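Long-range contacts in ADP-ribosylglycohydrolase (Thermus thermophilus, PDB 2YZV), which belongs to the ADP-ribosylglycohydrolase family and folds as a compact, all-helical single chain that holds two magnesium ions: residues A[18-23]-A[275-280]; A[132-137]-A[149-154]; A[139-144]-A[294-299]. One frame throughout, in Å; residues are numbered along the deposited sequence.

Contact 1 of 3, residues A[18-23]-A[275-280]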
loop_
_atom_site.group_PDB
_atom_site.type_symbol
_atom_site.label_atom_id
_atom_site.label_comp_id
_atom_site.label_asym_id
_atom_site.label_seq_id
_atom_site.Cartn_x
_atom_site.Cartn_y
_atom_site.Cartn_z
ATOM N N LEU A 18 -2.008 -5.712 -3.299
ATOM C CA LEU A 18 -2.493 -4.387 -2.914
ATOM C C LEU A 18 -3.977 -4.279 -3.268
ATOM O O LEU A 18 -4.801 -3.925 -2.423
ATOM C CB LEU A 18 -1.691 -3.314 -3.660
ATOM C CG LEU A 18 -1.891 -1.826 -3.362
ATOM C CD1 LEU A 18 -0.792 -1.045 -4.060
ATOM C CD2 LEU A 18 -3.261 -1.344 -3.825
ATOM N N ALA A 19 -4.311 -4.594 -4.517
ATOM C CA ALA A 19 -5.688 -4.519 -4.996
ATOM C C ALA A 19 -6.608 -5.535 -4.324
ATOM O O ALA A 19 -7.771 -5.242 -4.046
ATOM C CB ALA A 19 -5.722 -4.703 -6.511
ATOM N N VAL A 20 -6.094 -6.734 -4.085
ATOM C CA VAL A 20 -6.875 -7.768 -3.421
ATOM C C VAL A 20 -7.256 -7.285 -2.021
ATOM O O VAL A 20 -8.403 -7.416 -1.602
ATOM C CB VAL A 20 -6.072 -9.089 -3.328
ATOM C CG1 VAL A 20 -6.725 -10.043 -2.343
ATOM C CG2 VAL A 20 -5.994 -9.741 -4.709
ATOM N N GLY A 21 -6.287 -6.713 -1.310
ATOM C CA GLY A 21 -6.549 -6.212 0.031
ATOM C C GLY A 21 -7.528 -5.054 0.048
ATOM O O GLY A 21 -8.367 -4.957 0.936
ATOM N N ASP A 22 -7.406 -4.165 -0.934
ATOM C CA ASP A 22 -8.286 -3.009 -1.052
ATOM C C ASP A 22 -9.718 -3.507 -1.285
ATOM O O ASP A 22 -10.650 -3.093 -0.591
ATOM C CB ASP A 22 -7.798 -2.132 -2.219
ATOM C CG ASP A 22 -8.616 -0.856 -2.407
ATOM O OD1 ASP A 22 -9.477 -0.547 -1.564
ATOM O OD2 ASP A 22 -8.380 -0.156 -3.415
ATOM N N ALA A 23 -9.883 -4.415 -2.243
ATOM C CA ALA A 23 -11.202 -4.955 -2.566
ATOM C C ALA A 23 -11.853 -5.671 -1.382
ATOM O O ALA A 23 -13.029 -5.454 -1.086
ATOM C CB ALA A 23 -11.100 -5.907 -3.755
ATOM N N ARG A 275 -9.206 -17.776 -6.237
ATOM C CA ARG A 275 -10.546 -17.224 -6.371
ATOM C C ARG A 275 -10.567 -15.715 -6.143
ATOM O O ARG A 275 -11.395 -15.014 -6.721
ATOM C CB ARG A 275 -11.518 -17.927 -5.415
ATOM C CG ARG A 275 -11.160 -17.831 -3.950
ATOM C CD ARG A 275 -12.117 -18.659 -3.110
ATOM N NE ARG A 275 -11.848 -18.526 -1.682
ATOM C CZ ARG A 275 -10.766 -18.998 -1.070
ATOM N NH1 ARG A 275 -9.835 -19.647 -1.757
ATOM N NH2 ARG A 275 -10.611 -18.812 0.234
ATOM N N TRP A 276 -9.666 -15.215 -5.300
ATOM C CA TRP A 276 -9.599 -13.776 -5.050
ATOM C C TRP A 276 -9.060 -13.079 -6.295
ATOM O O TRP A 276 -9.580 -12.044 -6.716
ATOM C CB TRP A 276 -8.692 -13.467 -3.847
ATOM C CG TRP A 276 -9.298 -13.824 -2.511
ATOM C CD1 TRP A 276 -10.564 -14.293 -2.280
ATOM C CD2 TRP A 276 -8.670 -13.722 -1.224
ATOM N NE1 TRP A 276 -10.761 -14.487 -0.935
ATOM C CE2 TRP A 276 -9.616 -14.146 -0.261
ATOM C CE3 TRP A 276 -7.401 -13.314 -0.790
ATOM C CZ2 TRP A 276 -9.333 -14.173 1.112
ATOM C CZ3 TRP A 276 -7.118 -13.341 0.579
ATOM C CH2 TRP A 276 -8.082 -13.767 1.511
ATOM N N LEU A 277 -8.018 -13.653 -6.885
ATOM C CA LEU A 277 -7.419 -13.090 -8.089
ATOM C C LEU A 277 -8.370 -13.165 -9.285
ATOM O O LEU A 277 -8.485 -12.214 -10.053
ATOM C CB LEU A 277 -6.110 -13.818 -8.419
ATOM C CG LEU A 277 -4.954 -13.631 -7.430
ATOM C CD1 LEU A 277 -3.807 -14.569 -7.787
ATOM C CD2 LEU A 277 -4.485 -12.184 -7.453
ATOM N N ARG A 278 -9.058 -14.291 -9.443
ATOM C CA ARG A 278 -9.979 -14.440 -10.565
ATOM C C ARG A 278 -11.145 -13.463 -10.512
ATOM O O ARG A 278 -11.703 -13.101 -11.548
ATOM C CB ARG A 278 -10.516 -15.874 -10.635
ATOM C CG ARG A 278 -9.522 -16.876 -11.207
ATOM C CD ARG A 278 -10.180 -18.225 -11.460
ATOM N NE ARG A 278 -10.420 -18.972 -10.229
ATOM C CZ ARG A 278 -9.467 -19.581 -9.529
ATOM N NH1 ARG A 278 -8.207 -19.534 -9.939
ATOM N NH2 ARG A 278 -9.777 -20.240 -8.421
ATOM N N ALA A 279 -11.502 -13.027 -9.308
ATOM C CA ALA A 279 -12.613 -12.096 -9.127
ATOM C C ALA A 279 -12.171 -10.636 -9.190
ATOM O O ALA A 279 -12.997 -9.736 -9.317
ATOM C CB ALA A 279 -13.294 -12.367 -7.789
ATOM N N LEU A 280 -10.863 -10.415 -9.112
ATOM C CA LEU A 280 -10.282 -9.072 -9.106
ATOM C C LEU A 280 -10.453 -8.249 -10.385
ATOM O O LEU A 280 -10.080 -8.682 -11.475
ATOM C CB LEU A 280 -8.793 -9.174 -8.769
ATOM C CG LEU A 280 -8.048 -7.867 -8.489
ATOM C CD1 LEU A 280 -8.576 -7.234 -7.204
ATOM C CD2 LEU A 280 -6.559 -8.159 -8.355
#
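Val20 meets three residues of 275-280 at once, and nearly everything in this contact is apolar. Its two methyls divide the work. CG1, anti to the backbone N (chi1 166°), reaches the six-membered part of the Trp276 indole and lies 3.7 Å from Trp276 CE3, coming in obliquely to the ring. CG2 points to a pair of leucine methyls, 4.0 Å from Leu277 CD2 and equally 4.0 Å from Leu280 CD2. The valine crosses all three partners at about a right angle, so branch ends rather than chain lengths do the touching.

A second apolar patch forms one residue earlier. Leu280 follows helix 274-279, and its fork straddles the Ala19 methyl: Ala19 CB is 3.9 Å from Leu280 CD1 and 4.0 Å from Leu280 CD2. The same CD1 also rests against the helix backbone, 3.8 Å from Ala19 O, an oxygen already used within the helix by the amide of Ala23.

The polar bonds at this contact go to residues outside the two segments. Trp276 NE1 hydrogen-bonds to Glu41 OE1, which probably helps fix the indole's rotation; the same oxygen has a salt bridge with Arg275 NE. Asp22 hydrogen-bonds to Thr56, one of the magnesium ligands.

The contact thus seats short helix 274-279 and its exit on the N-terminal helix 4-26 of this all-helical fold. Because it is built almost wholly from methyls and one aromatic ring, with all six touching residues buried, its cohesion probably rests on van der Waals contact and exclusion of water.

Contact 2 of 3, residues A[132-137]-A[149-154]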
loop_
_atom_site.group_PDB
_atom_site.type_symbol
_atom_site.label_atom_id
_atom_site.label_comp_id
_atom_site.label_asym_id
_atom_site.label_seq_id
_atom_site.Cartn_x
_atom_site.Cartn_y
_atom_site.Cartn_z
ATOM N N MET A 132 -0.973 3.328 0.831
ATOM C CA MET A 132 -1.868 2.510 0.019
ATOM C C MET A 132 -1.492 2.362 -1.445
ATOM O O MET A 132 -1.960 1.437 -2.112
ATOM C CB MET A 132 -3.288 3.072 0.101
ATOM C CG MET A 132 -3.426 4.447 -0.519
ATOM S SD MET A 132 -5.090 5.130 -0.407
ATOM C CE MET A 132 -5.070 6.278 -1.790
ATOM N N ARG A 133 -0.642 3.253 -1.942
ATOM C CA ARG A 133 -0.265 3.247 -3.354
ATOM C C ARG A 133 1.221 3.016 -3.625
ATOM O O ARG A 133 1.654 3.084 -4.776
ATOM C CB ARG A 133 -0.661 4.595 -3.971
ATOM C CG ARG A 133 0.171 5.760 -3.407
ATOM C CD ARG A 133 -0.349 7.146 -3.792
ATOM N NE ARG A 133 0.525 8.180 -3.236
ATOM C CZ ARG A 133 0.102 9.293 -2.644
ATOM N NH1 ARG A 133 -1.197 9.539 -2.524
ATOM N NH2 ARG A 133 0.982 10.154 -2.153
ATOM N N LEU A 134 1.985 2.725 -2.577
ATOM C CA LEU A 134 3.437 2.550 -2.671
ATOM C C LEU A 134 4.084 1.499 -3.587
ATOM O O LEU A 134 5.009 1.824 -4.332
ATOM C CB LEU A 134 4.010 2.350 -1.266
ATOM C CG LEU A 134 5.041 3.336 -0.705
ATOM C CD1 LEU A 134 5.988 2.563 0.198
ATOM C CD2 LEU A 134 5.826 4.019 -1.813
ATOM N N ALA A 135 3.620 0.252 -3.521
ATOM C CA ALA A 135 4.197 -0.846 -4.304
ATOM C C ALA A 135 4.769 -0.527 -5.690
ATOM O O ALA A 135 5.911 -0.889 -5.984
ATOM C CB ALA A 135 3.189 -1.989 -4.414
ATOM N N PRO A 136 3.997 0.140 -6.560
ATOM C CA PRO A 136 4.526 0.454 -7.896
ATOM C C PRO A 136 5.903 1.129 -7.886
ATOM O O PRO A 136 6.764 0.814 -8.715
ATOM C CB PRO A 136 3.445 1.353 -8.488
ATOM C CG PRO A 136 2.194 0.815 -7.865
ATOM C CD PRO A 136 2.611 0.625 -6.419
ATOM N N LEU A 137 6.111 2.051 -6.952
ATOM C CA LEU A 137 7.387 2.751 -6.866
ATOM C C LEU A 137 8.530 1.800 -6.551
ATOM O O LEU A 137 9.592 1.868 -7.178
ATOM C CB LEU A 137 7.336 3.842 -5.793
ATOM C CG LEU A 137 8.658 4.564 -5.518
ATOM C CD1 LEU A 137 9.152 5.255 -6.780
ATOM C CD2 LEU A 137 8.452 5.581 -4.408
ATOM N N SER A 149 14.243 8.131 -0.406
ATOM C CA SER A 149 14.030 9.544 -0.690
ATOM C C SER A 149 12.932 9.704 -1.737
ATOM O O SER A 149 12.119 10.623 -1.658
ATOM C CB SER A 149 15.328 10.183 -1.188
ATOM O OG SER A 149 15.112 11.535 -1.559
ATOM N N LEU A 150 12.913 8.812 -2.723
ATOM C CA LEU A 150 11.887 8.865 -3.756
ATOM C C LEU A 150 10.542 8.556 -3.108
ATOM O O LEU A 150 9.518 9.137 -3.470
ATOM C CB LEU A 150 12.181 7.845 -4.858
ATOM C CG LEU A 150 13.498 8.058 -5.615
ATOM C CD1 LEU A 150 13.708 6.925 -6.611
ATOM C CD2 LEU A 150 13.468 9.405 -6.333
ATOM N N ALA A 151 10.550 7.643 -2.140
ATOM C CA ALA A 151 9.315 7.279 -1.444
ATOM C C ALA A 151 8.782 8.478 -0.668
ATOM O O ALA A 151 7.574 8.721 -0.642
ATOM C CB ALA A 151 9.563 6.105 -0.498
ATOM N N ARG A 152 9.678 9.228 -0.033
ATOM C CA ARG A 152 9.254 10.402 0.719
ATOM C C ARG A 152 8.655 11.426 -0.238
ATOM O O ARG A 152 7.627 12.037 0.051
ATOM C CB ARG A 152 10.433 11.021 1.478
ATOM C CG ARG A 152 10.102 12.354 2.143
ATOM C CD ARG A 152 11.243 12.832 3.025
ATOM N NE ARG A 152 11.353 12.029 4.239
ATOM C CZ ARG A 152 11.071 12.472 5.461
ATOM N NH1 ARG A 152 10.662 13.720 5.645
ATOM N NH2 ARG A 152 11.187 11.661 6.501
ATOM N N ARG A 153 9.300 11.614 -1.386
ATOM C CA ARG A 153 8.795 12.563 -2.369
ATOM C C ARG A 153 7.434 12.110 -2.900
ATOM O O ARG A 153 6.536 12.930 -3.104
ATOM C CB ARG A 153 9.806 12.721 -3.510
ATOM C CG ARG A 153 11.051 13.497 -3.090
ATOM C CD ARG A 153 12.167 13.371 -4.115
ATOM N NE ARG A 153 11.803 13.920 -5.417
ATOM C CZ ARG A 153 12.498 13.702 -6.530
ATOM N NH1 ARG A 153 13.585 12.945 -6.487
ATOM N NH2 ARG A 153 12.105 14.234 -7.682
ATOM N N ALA A 154 7.275 10.806 -3.104
ATOM C CA ALA A 154 6.010 10.265 -3.603
ATOM C C ALA A 154 4.893 10.487 -2.586
ATOM O O ALA A 154 3.728 10.659 -2.952
ATOM C CB ALA A 154 6.158 8.774 -3.905
#
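Leu137 and Ala151 bring the two backbones nearest, with their CA atoms 7.3 Å apart. Segment 149-154 is helical throughout, part of helix 147-156, whereas 132-137 runs through a turn into helix 135-141, where Leu137 N bonds back to Leu134 O. The contact packs these two consecutive helices of the all-helical fold together.

Leu137 makes most of the apolar contact with one methyl. Its CG stands anti to the backbone N (chi1 175°), which carries CD2 onto the surface of the opposite helix. There CD2 lies 3.5 Å from Ala151 CA, and it also meets the methyl of the residue one turn on, 4.0 Å from Ala154 CB. The small alanines let the leucine press against the backbone itself. Leu134 adds a looser touch, its CD2 4.5 Å from Ala151 CB.

Arg133, its side chain about 10 Å from a bound magnesium ion, crosses at the other end. Extended from CG to NE, it delivers NH2 to Ala154 O in a 2.9 Å hydrogen bond. The bond is bent, with an N-H...O angle of 144°, and the oxygen sits near the guanidinium edge, 20° out of its plane. NH2 has a second acceptor in Thr158 OG1, while NH1 goes to Gln61; Ala154 O also accepts from Thr157 OG1.

Bonds from both terminal nitrogens probably restrict rotation of the buried guanidinium and fix the direction of its plane. Arg133 thereby joins the last turn of helix 147-156, and Thr158 just after it, to helix 57-72.

Contact 3 of 3, residues A[139-144]-A[294-299]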
loop_
_atom_site.group_PDB
_atom_site.type_symbol
_atom_site.label_atom_id
_atom_site.label_comp_id
_atom_site.label_asym_id
_atom_site.label_seq_id
_atom_site.Cartn_x
_atom_site.Cartn_y
_atom_site.Cartn_z
ATOM N N LEU A 139 8.589 -1.454 -7.013
ATOM C CA LEU A 139 8.769 -2.427 -8.087
ATOM C C LEU A 139 9.715 -1.910 -9.165
ATOM O O LEU A 139 10.556 -2.655 -9.669
ATOM C CB LEU A 139 7.423 -2.784 -8.726
ATOM C CG LEU A 139 6.762 -4.087 -8.266
ATOM C CD1 LEU A 139 6.510 -4.068 -6.769
ATOM C CD2 LEU A 139 5.458 -4.266 -9.021
ATOM N N ALA A 140 9.577 -0.635 -9.513
ATOM C CA ALA A 140 10.411 -0.043 -10.558
ATOM C C ALA A 140 11.734 0.540 -10.072
ATOM O O ALA A 140 12.728 0.509 -10.797
ATOM C CB ALA A 140 9.620 1.027 -11.304
ATOM N N TYR A 141 11.761 1.063 -8.852
ATOM C CA TYR A 141 12.983 1.671 -8.330
ATOM C C TYR A 141 13.614 0.915 -7.165
ATOM O O TYR A 141 14.336 1.489 -6.352
ATOM C CB TYR A 141 12.693 3.124 -7.937
ATOM C CG TYR A 141 12.520 4.027 -9.134
ATOM C CD1 TYR A 141 13.624 4.627 -9.740
ATOM C CD2 TYR A 141 11.263 4.243 -9.695
ATOM C CE1 TYR A 141 13.483 5.416 -10.871
ATOM C CE2 TYR A 141 11.109 5.033 -10.833
ATOM C CZ TYR A 141 12.226 5.616 -11.416
ATOM O OH TYR A 141 12.094 6.389 -12.546
ATOM N N GLU A 142 13.353 -0.385 -7.114
ATOM C CA GLU A 142 13.874 -1.257 -6.067
ATOM C C GLU A 142 15.366 -1.071 -5.796
ATOM O O GLU A 142 15.800 -1.015 -4.646
ATOM C CB GLU A 142 13.651 -2.722 -6.448
ATOM C CG GLU A 142 14.117 -3.710 -5.391
ATOM C CD GLU A 142 14.415 -5.080 -5.967
ATOM O OE1 GLU A 142 13.714 -5.490 -6.913
ATOM O OE2 GLU A 142 15.347 -5.746 -5.468
ATOM N N ASN A 143 16.140 -0.973 -6.868
ATOM C CA ASN A 143 17.589 -0.868 -6.755
ATOM C C ASN A 143 18.183 0.531 -6.696
ATOM O O ASN A 143 19.400 0.684 -6.558
ATOM C CB ASN A 143 18.216 -1.655 -7.904
ATOM C CG ASN A 143 17.601 -3.028 -8.055
ATOM O OD1 ASN A 143 17.608 -3.824 -7.119
ATOM N ND2 ASN A 143 17.052 -3.308 -9.230
ATOM N N HIS A 144 17.339 1.551 -6.793
ATOM C CA HIS A 144 17.824 2.923 -6.744
ATOM C C HIS A 144 18.393 3.226 -5.359
ATOM O O HIS A 144 17.761 2.951 -4.341
ATOM C CB HIS A 144 16.695 3.903 -7.057
ATOM C CG HIS A 144 17.176 5.275 -7.414
ATOM N ND1 HIS A 144 17.227 5.731 -8.713
ATOM C CD2 HIS A 144 17.656 6.278 -6.643
ATOM C CE1 HIS A 144 17.719 6.957 -8.726
ATOM N NE2 HIS A 144 17.987 7.312 -7.484
ATOM N N TYR A 294 8.749 -4.129 -13.080
ATOM C CA TYR A 294 9.862 -4.970 -12.665
ATOM C C TYR A 294 10.974 -4.960 -13.716
ATOM O O TYR A 294 12.153 -4.847 -13.382
ATOM C CB TYR A 294 9.375 -6.399 -12.411
ATOM C CG TYR A 294 10.464 -7.369 -12.012
ATOM C CD1 TYR A 294 11.442 -7.013 -11.080
ATOM C CD2 TYR A 294 10.515 -8.648 -12.562
ATOM C CE1 TYR A 294 12.448 -7.907 -10.712
ATOM C CE2 TYR A 294 11.512 -9.553 -12.197
ATOM C CZ TYR A 294 12.475 -9.174 -11.274
ATOM O OH TYR A 294 13.468 -10.062 -10.921
ATOM N N ARG A 295 10.596 -5.065 -14.985
ATOM C CA ARG A 295 11.580 -5.057 -16.066
ATOM C C ARG A 295 12.316 -3.723 -16.060
ATOM O O ARG A 295 13.493 -3.643 -16.413
ATOM C CB ARG A 295 10.886 -5.258 -17.416
ATOM C CG ARG A 295 10.005 -6.498 -17.476
ATOM C CD ARG A 295 9.186 -6.543 -18.759
ATOM N NE ARG A 295 9.967 -7.006 -19.903
ATOM C CZ ARG A 295 10.384 -8.259 -20.062
ATOM N NH1 ARG A 295 10.094 -9.177 -19.150
ATOM N NH2 ARG A 295 11.091 -8.596 -21.133
ATOM N N MET A 296 11.608 -2.677 -15.652
ATOM C CA MET A 296 12.169 -1.336 -15.585
ATOM C C MET A 296 13.260 -1.258 -14.515
ATOM O O MET A 296 14.240 -0.529 -14.667
ATOM C CB MET A 296 11.053 -0.334 -15.272
ATOM C CG MET A 296 11.461 1.125 -15.338
ATOM S SD MET A 296 10.053 2.222 -15.042
ATOM C CE MET A 296 10.872 3.660 -14.346
ATOM N N SER A 297 13.091 -2.024 -13.441
ATOM C CA SER A 297 14.056 -2.029 -12.346
ATOM C C SER A 297 15.331 -2.779 -12.708
ATOM O O SER A 297 16.371 -2.582 -12.080
ATOM C CB SER A 297 13.447 -2.672 -11.096
ATOM O OG SER A 297 13.366 -4.083 -11.228
ATOM N N MET A 298 15.244 -3.643 -13.714
ATOM C CA MET A 298 16.393 -4.433 -14.138
ATOM C C MET A 298 17.193 -3.745 -15.237
ATOM O O MET A 298 18.323 -4.137 -15.530
ATOM C CB MET A 298 15.928 -5.811 -14.617
ATOM C CG MET A 298 15.131 -6.585 -13.576
ATOM S SD MET A 298 14.704 -8.263 -14.092
ATOM C CE MET A 298 13.260 -7.956 -15.105
ATOM N N ALA A 299 16.603 -2.719 -15.839
ATOM C CA ALA A 299 17.259 -1.976 -16.908
ATOM C C ALA A 299 17.990 -0.753 -16.361
ATOM O O ALA A 299 18.532 -0.790 -15.256
ATOM C CB ALA A 299 16.231 -1.552 -17.950
HETATM O O HOH W 1 15.002 -5.508 -9.457
#
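Met296 leaves helix 283-298 toward helix 135-141, and its side chain can be followed atom by atom. From CB the chain runs extended, CG anti to the backbone N (chi1 -173°), which carries the sulfur past Ala140. There SD lies 3.9 Å from Ala140 CB. The terminal methyl goes further, to the hydroxyl end of Tyr141: Met296 CE is 3.5 Å from Tyr141 OH and 3.8 Å from Tyr141 CZ, approaching the ring obliquely. Leu70 of helix 57-72 also packs on this methionine.

Next along the helix, Ser297 lies close against the opposing backbone. Its CB is 3.2 Å from Leu139 O, and Ala140 and Ser297 have their CA atoms just 4.5 Å apart, a separation that their small side chains probably help to allow. This close approach, near the C-terminal ends of both helices, joins helix 135-141 to the last helix, 283-298, of the all-helical ADP-ribosylglycohydrolase fold. Ser297 OG turns back to its own helix and donates to Tyr294 O at 2.6 Å, in the carbonyl plane and on a lone pair.

Tyr141 to His144 form a type I beta turn, which presents Asn143 to the end of the other helix. Asn143 ND2 gives a weak hydrogen bond to Ser297 O, 3.0 Å long, while its OD1 accepts from Arg180. A water molecule accepts from the same ND2 and donates to both Ser297 OG and Glu142 OE1. Glu142 is held in turn by salt bridges to Arg11 of helix 4-26 and to Arg180.

How the contacts relate
Starting from the N terminus, helix 4-26 supplies the first half of contact 1, whose partner waits some 250 residues on at helix 274-279. Inside that long loop lies contact 2, a local closure that folds 149-154 back on 132-137. Contact 3 starts between the halves of contact 2, at the far end of helix 135-141, and closes only on helix 283-298, so it crosses both other contacts. Contacts 2 and 3 share helix 135-141 and meet where Leu150 packs on Tyr141 and His144. Leu18 touches Met132 and Ala135, linking contact 1 to contact 2. The N-terminal, middle and C-terminal helices are thereby joined.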